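Local coordinates for protein transferrin (Manduca sexta, PDB 6WB6) that carries ferric iron in an insect, binding a single Fe(III) ion per molecule together with a carbonate anion, at residues A[389-394]-A[417-422]; A[411-416]-A[649-654]. One frame throughout, in Å; residues are numbered along the deposited sequence.

Contact 1: A[389-394]-A[417-422]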
# COMPACT_ATOMS: atom_id res chain seq x y z
N SER A 389 9.96 -22.68 -9.34
CA SER A 389 10.90 -22.43 -8.26
C SER A 389 11.30 -20.97 -8.24
O SER A 389 11.04 -20.20 -9.17
CB SER A 389 12.15 -23.28 -8.42
OG SER A 389 12.91 -22.78 -9.48
N GLU A 390 12.00 -20.60 -7.17
CA GLU A 390 12.59 -19.28 -7.09
C GLU A 390 13.65 -19.08 -8.17
O GLU A 390 13.66 -18.06 -8.86
CB GLU A 390 13.17 -19.08 -5.69
CG GLU A 390 13.99 -17.82 -5.48
CD GLU A 390 14.53 -17.72 -4.08
OE1 GLU A 390 13.74 -17.48 -3.15
OE2 GLU A 390 15.75 -17.93 -3.90
N ASP A 391 14.54 -20.07 -8.34
CA ASP A 391 15.57 -19.95 -9.37
C ASP A 391 14.94 -19.80 -10.75
O ASP A 391 15.45 -19.06 -11.60
CB ASP A 391 16.52 -21.15 -9.33
CG ASP A 391 17.54 -21.11 -10.44
OD1 ASP A 391 18.59 -20.42 -10.28
OD2 ASP A 391 17.28 -21.76 -11.48
N ALA A 392 13.82 -20.49 -11.00
CA ALA A 392 13.17 -20.34 -12.30
C ALA A 392 12.47 -18.99 -12.42
O ALA A 392 12.33 -18.48 -13.54
CB ALA A 392 12.17 -21.46 -12.54
N CYS A 393 11.99 -18.42 -11.31
CA CYS A 393 11.46 -17.07 -11.38
C CYS A 393 12.57 -16.07 -11.66
O CYS A 393 12.38 -15.11 -12.42
CB CYS A 393 10.74 -16.70 -10.07
SG CYS A 393 8.99 -17.05 -10.08
N LEU A 394 13.73 -16.27 -11.03
CA LEU A 394 14.85 -15.37 -11.27
C LEU A 394 15.32 -15.45 -12.71
O LEU A 394 15.54 -14.43 -13.36
CB LEU A 394 16.00 -15.70 -10.32
CG LEU A 394 15.66 -15.47 -8.85
CD1 LEU A 394 16.77 -16.06 -8.03
CD2 LEU A 394 15.46 -13.96 -8.56
N LYS A 417 24.58 -11.82 -8.93
CA LYS A 417 25.75 -12.33 -9.63
C LYS A 417 25.31 -13.23 -10.78
O LYS A 417 25.91 -13.22 -11.86
CB LYS A 417 26.66 -13.12 -8.68
CG LYS A 417 28.06 -12.56 -8.53
N LYS A 418 24.25 -14.00 -10.57
CA LYS A 418 23.93 -15.10 -11.46
C LYS A 418 23.04 -14.67 -12.60
O LYS A 418 23.22 -15.13 -13.73
CB LYS A 418 23.27 -16.23 -10.66
CG LYS A 418 22.48 -17.25 -11.49
CD LYS A 418 23.31 -18.44 -11.81
CE LYS A 418 23.32 -19.40 -10.64
NZ LYS A 418 22.22 -20.38 -10.81
N TYR A 419 22.07 -13.81 -12.32
CA TYR A 419 21.07 -13.38 -13.31
C TYR A 419 21.13 -11.91 -13.63
O TYR A 419 20.24 -11.48 -14.28
CB TYR A 419 19.69 -13.65 -12.76
CG TYR A 419 19.44 -15.11 -12.64
CD1 TYR A 419 19.45 -15.88 -13.78
CD2 TYR A 419 19.29 -15.70 -11.41
CE1 TYR A 419 19.24 -17.23 -13.71
CE2 TYR A 419 19.00 -17.03 -11.32
CZ TYR A 419 19.08 -17.79 -12.47
OH TYR A 419 18.91 -19.09 -12.42
N ASN A 420 22.15 -11.22 -13.18
CA ASN A 420 22.29 -9.79 -13.40
C ASN A 420 21.00 -9.04 -13.07
O ASN A 420 20.56 -8.14 -13.80
CB ASN A 420 22.74 -9.49 -14.83
CG ASN A 420 23.33 -8.13 -14.97
OD1 ASN A 420 23.72 -7.51 -13.97
ND2 ASN A 420 23.40 -7.64 -16.21
N LEU A 421 20.38 -9.43 -11.97
CA LEU A 421 19.22 -8.73 -11.43
C LEU A 421 19.67 -7.83 -10.30
O LEU A 421 20.79 -7.92 -9.80
CB LEU A 421 18.17 -9.73 -10.94
CG LEU A 421 17.78 -10.78 -11.97
CD1 LEU A 421 16.91 -11.86 -11.31
CD2 LEU A 421 17.04 -10.10 -13.10
N HIS A 422 18.75 -6.97 -9.85
CA HIS A 422 19.05 -6.03 -8.79
C HIS A 422 17.80 -5.77 -7.96
O HIS A 422 16.68 -5.81 -8.49
CB HIS A 422 19.58 -4.71 -9.38
CG HIS A 422 18.53 -3.89 -10.05
ND1 HIS A 422 18.15 -4.07 -11.37
CD2 HIS A 422 17.77 -2.86 -9.59
CE1 HIS A 422 17.22 -3.19 -11.69
NE2 HIS A 422 16.97 -2.44 -10.63
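Tyr419 reaches from the end of helix 411-419 to the first turns of helix 390-399, where its hydroxyl donates to Asp391 OD1, with OH and OD1 2.5 Å apart. The phenol comes in 43° out of the carboxylate plane, and carboxylate and ring are turned 53° against each other. The same OD1 has a second, weaker partner: Lys418 NZ lies 3.7 Å from Asp391 OD1, a long salt bridge on the exposed side of the contact.

The apolar contacts lie deeper. Leu394 CB sits 3.4 Å from Tyr419 CE2, and the Leu394 carbonyl group lies over one face of the ring. Lys418 CG lies over the opposite face, 3.4 Å above the ring plane, so the phenol is sandwiched. Tyr419 has CG beside its backbone N (chi1 -67°), the turn that lays the ring against Leu394. Beyond it, Leu394 CD2 meets Leu421 CD1 at 3.8 Å, and both leucines also pack on Val589.

The chemistry is thus split: buried carbon holds the tyrosine ring, while its hydroxyl is tied to a carboxylate whose negative charge is probably eased by the nearby lysine.

Contact 2: A[411-416]-A[649-654]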
# COMPACT_ATOMS: atom_id res chain seq x y z
N ARG A 411 20.13 -14.76 -0.57
CA ARG A 411 20.14 -15.13 -1.98
C ARG A 411 20.02 -13.94 -2.91
O ARG A 411 20.07 -14.13 -4.13
CB ARG A 411 19.02 -16.13 -2.26
CG ARG A 411 19.25 -17.46 -1.57
CD ARG A 411 18.26 -18.54 -1.98
NE ARG A 411 16.89 -18.27 -1.52
CZ ARG A 411 16.50 -18.28 -0.25
NH1 ARG A 411 17.35 -18.51 0.73
NH2 ARG A 411 15.23 -18.04 0.04
N VAL A 412 19.89 -12.72 -2.38
CA VAL A 412 19.77 -11.53 -3.22
C VAL A 412 21.09 -11.23 -3.94
O VAL A 412 21.10 -10.86 -5.12
CB VAL A 412 19.31 -10.31 -2.39
CG1 VAL A 412 19.16 -9.08 -3.28
CG2 VAL A 412 18.01 -10.60 -1.67
N ALA A 413 22.21 -11.35 -3.25
CA ALA A 413 23.48 -11.10 -3.91
C ALA A 413 23.79 -12.21 -4.91
O ALA A 413 24.22 -11.95 -6.03
CB ALA A 413 24.60 -10.96 -2.89
N ALA A 414 23.56 -13.46 -4.50
CA ALA A 414 23.68 -14.58 -5.43
C ALA A 414 22.84 -14.36 -6.68
O ALA A 414 23.32 -14.55 -7.80
CB ALA A 414 23.25 -15.88 -4.75
N ALA A 415 21.58 -13.97 -6.50
CA ALA A 415 20.70 -13.79 -7.65
C ALA A 415 21.19 -12.68 -8.56
O ALA A 415 20.93 -12.72 -9.77
CB ALA A 415 19.29 -13.49 -7.17
N ALA A 416 21.88 -11.67 -8.02
CA ALA A 416 22.44 -10.62 -8.87
C ALA A 416 23.70 -11.08 -9.60
O ALA A 416 23.89 -10.73 -10.77
CB ALA A 416 22.73 -9.36 -8.03
N LYS A 649 26.24 -3.10 -0.33
CA LYS A 649 26.76 -3.76 0.85
C LYS A 649 26.40 -5.25 0.87
O LYS A 649 27.23 -6.09 1.21
CB LYS A 649 26.25 -3.07 2.11
CG LYS A 649 26.63 -3.86 3.34
CD LYS A 649 26.88 -3.04 4.56
CE LYS A 649 27.54 -3.89 5.63
NZ LYS A 649 27.11 -3.45 6.98
N PHE A 650 25.16 -5.60 0.49
CA PHE A 650 24.78 -7.01 0.46
C PHE A 650 25.64 -7.78 -0.53
O PHE A 650 26.00 -8.94 -0.28
CB PHE A 650 23.30 -7.17 0.12
CG PHE A 650 22.35 -6.72 1.22
CD1 PHE A 650 22.65 -6.93 2.56
CD2 PHE A 650 21.18 -6.07 0.91
CE1 PHE A 650 21.79 -6.51 3.55
CE2 PHE A 650 20.33 -5.63 1.89
CZ PHE A 650 20.63 -5.86 3.21
N LYS A 651 26.01 -7.16 -1.65
CA LYS A 651 26.88 -7.82 -2.61
C LYS A 651 28.28 -8.02 -2.05
O LYS A 651 28.91 -9.05 -2.30
CB LYS A 651 26.95 -7.02 -3.91
CG LYS A 651 25.69 -7.11 -4.75
CD LYS A 651 25.92 -6.60 -6.15
CE LYS A 651 26.34 -5.14 -6.15
NZ LYS A 651 25.92 -4.50 -7.41
N THR A 652 28.79 -7.04 -1.30
CA THR A 652 30.13 -7.21 -0.75
C THR A 652 30.13 -8.33 0.28
O THR A 652 31.03 -9.18 0.28
CB THR A 652 30.63 -5.89 -0.13
OG1 THR A 652 30.57 -4.85 -1.12
CG2 THR A 652 32.08 -6.03 0.35
N ILE A 653 29.12 -8.36 1.15
CA ILE A 653 29.02 -9.42 2.14
C ILE A 653 29.03 -10.79 1.46
O ILE A 653 29.81 -11.68 1.82
CB ILE A 653 27.77 -9.23 3.00
CG1 ILE A 653 28.00 -8.02 3.94
CG2 ILE A 653 27.46 -10.52 3.74
CD1 ILE A 653 26.77 -7.61 4.76
N HIS A 654 28.15 -10.98 0.48
CA HIS A 654 28.13 -12.22 -0.28
C HIS A 654 29.49 -12.50 -0.93
O HIS A 654 29.93 -13.66 -0.97
CB HIS A 654 27.05 -12.14 -1.34
CG HIS A 654 27.02 -13.32 -2.26
ND1 HIS A 654 26.50 -14.54 -1.89
CD2 HIS A 654 27.43 -13.45 -3.55
CE1 HIS A 654 26.59 -15.38 -2.91
NE2 HIS A 654 27.16 -14.75 -3.92
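His654 lays its imidazole against the backbone of helix 411-419 at Ala413 and Ala414. Ala414 N lies 3.8 Å above the ring plane, over the centre, and Ala413 C is above the same face but offset toward the rim. The methyl of Ala414 reaches the outer end of the ring, with its CB 3.8 Å from His654 CE1. The methyl of Ala413 points at the backbone of helix 644-659 one turn before His654: Ala413 CB is 3.6 Å from Phe650 O and 3.9 Å from Lys651 CA. These are van der Waals contacts throughout.

What places the imidazole is a first torsion that sets CG anti to the backbone N (chi1 175°), swinging the ring outward from its own helix and across the other. Cutting His654 back to an alanine would probably strip the cover from the backbone at Ala414 and leave a gap between the helices there.

The axes of the two short segments come within 8.5 Å of each other, an approach consistent with the small side chain of Ala413 at the crossing, which is nearly at a right angle (-89°). Around this meeting point, Lys651 makes a cation-pi contact with Phe647, Phe650 packs on Met582, and Ile653 lies on Phe467 and Phe475 of helix 467-479.

This is plain helix-on-helix packing, an almost perpendicular crossing at an alanine-rich surface in the second transferrin-like repeat, joining the helix that leads into strand 422-428 to the one that follows strand 638-641.

Overall arrangement
The two contacts have centres 12 Å apart in the second transferrin-like repeat, and helix 411-419 is common to both: its early part meets helix 644-659 in contact 2, its end meets helix 390-399 in contact 1. Along the chain the segments alternate, 389-394, 411-416, 417-422, 649-654, with the middle two continuous. The sites also touch directly, through the Glu390-Arg411 salt bridge and through Leu394 against Ala415. Strand 422-428 follows the shared helix and pairs with strand 638-641, which precedes helix 644-659. Sequence-distant parts of the repeat are therefore packed around one short helix, away from the iron and carbonate sites.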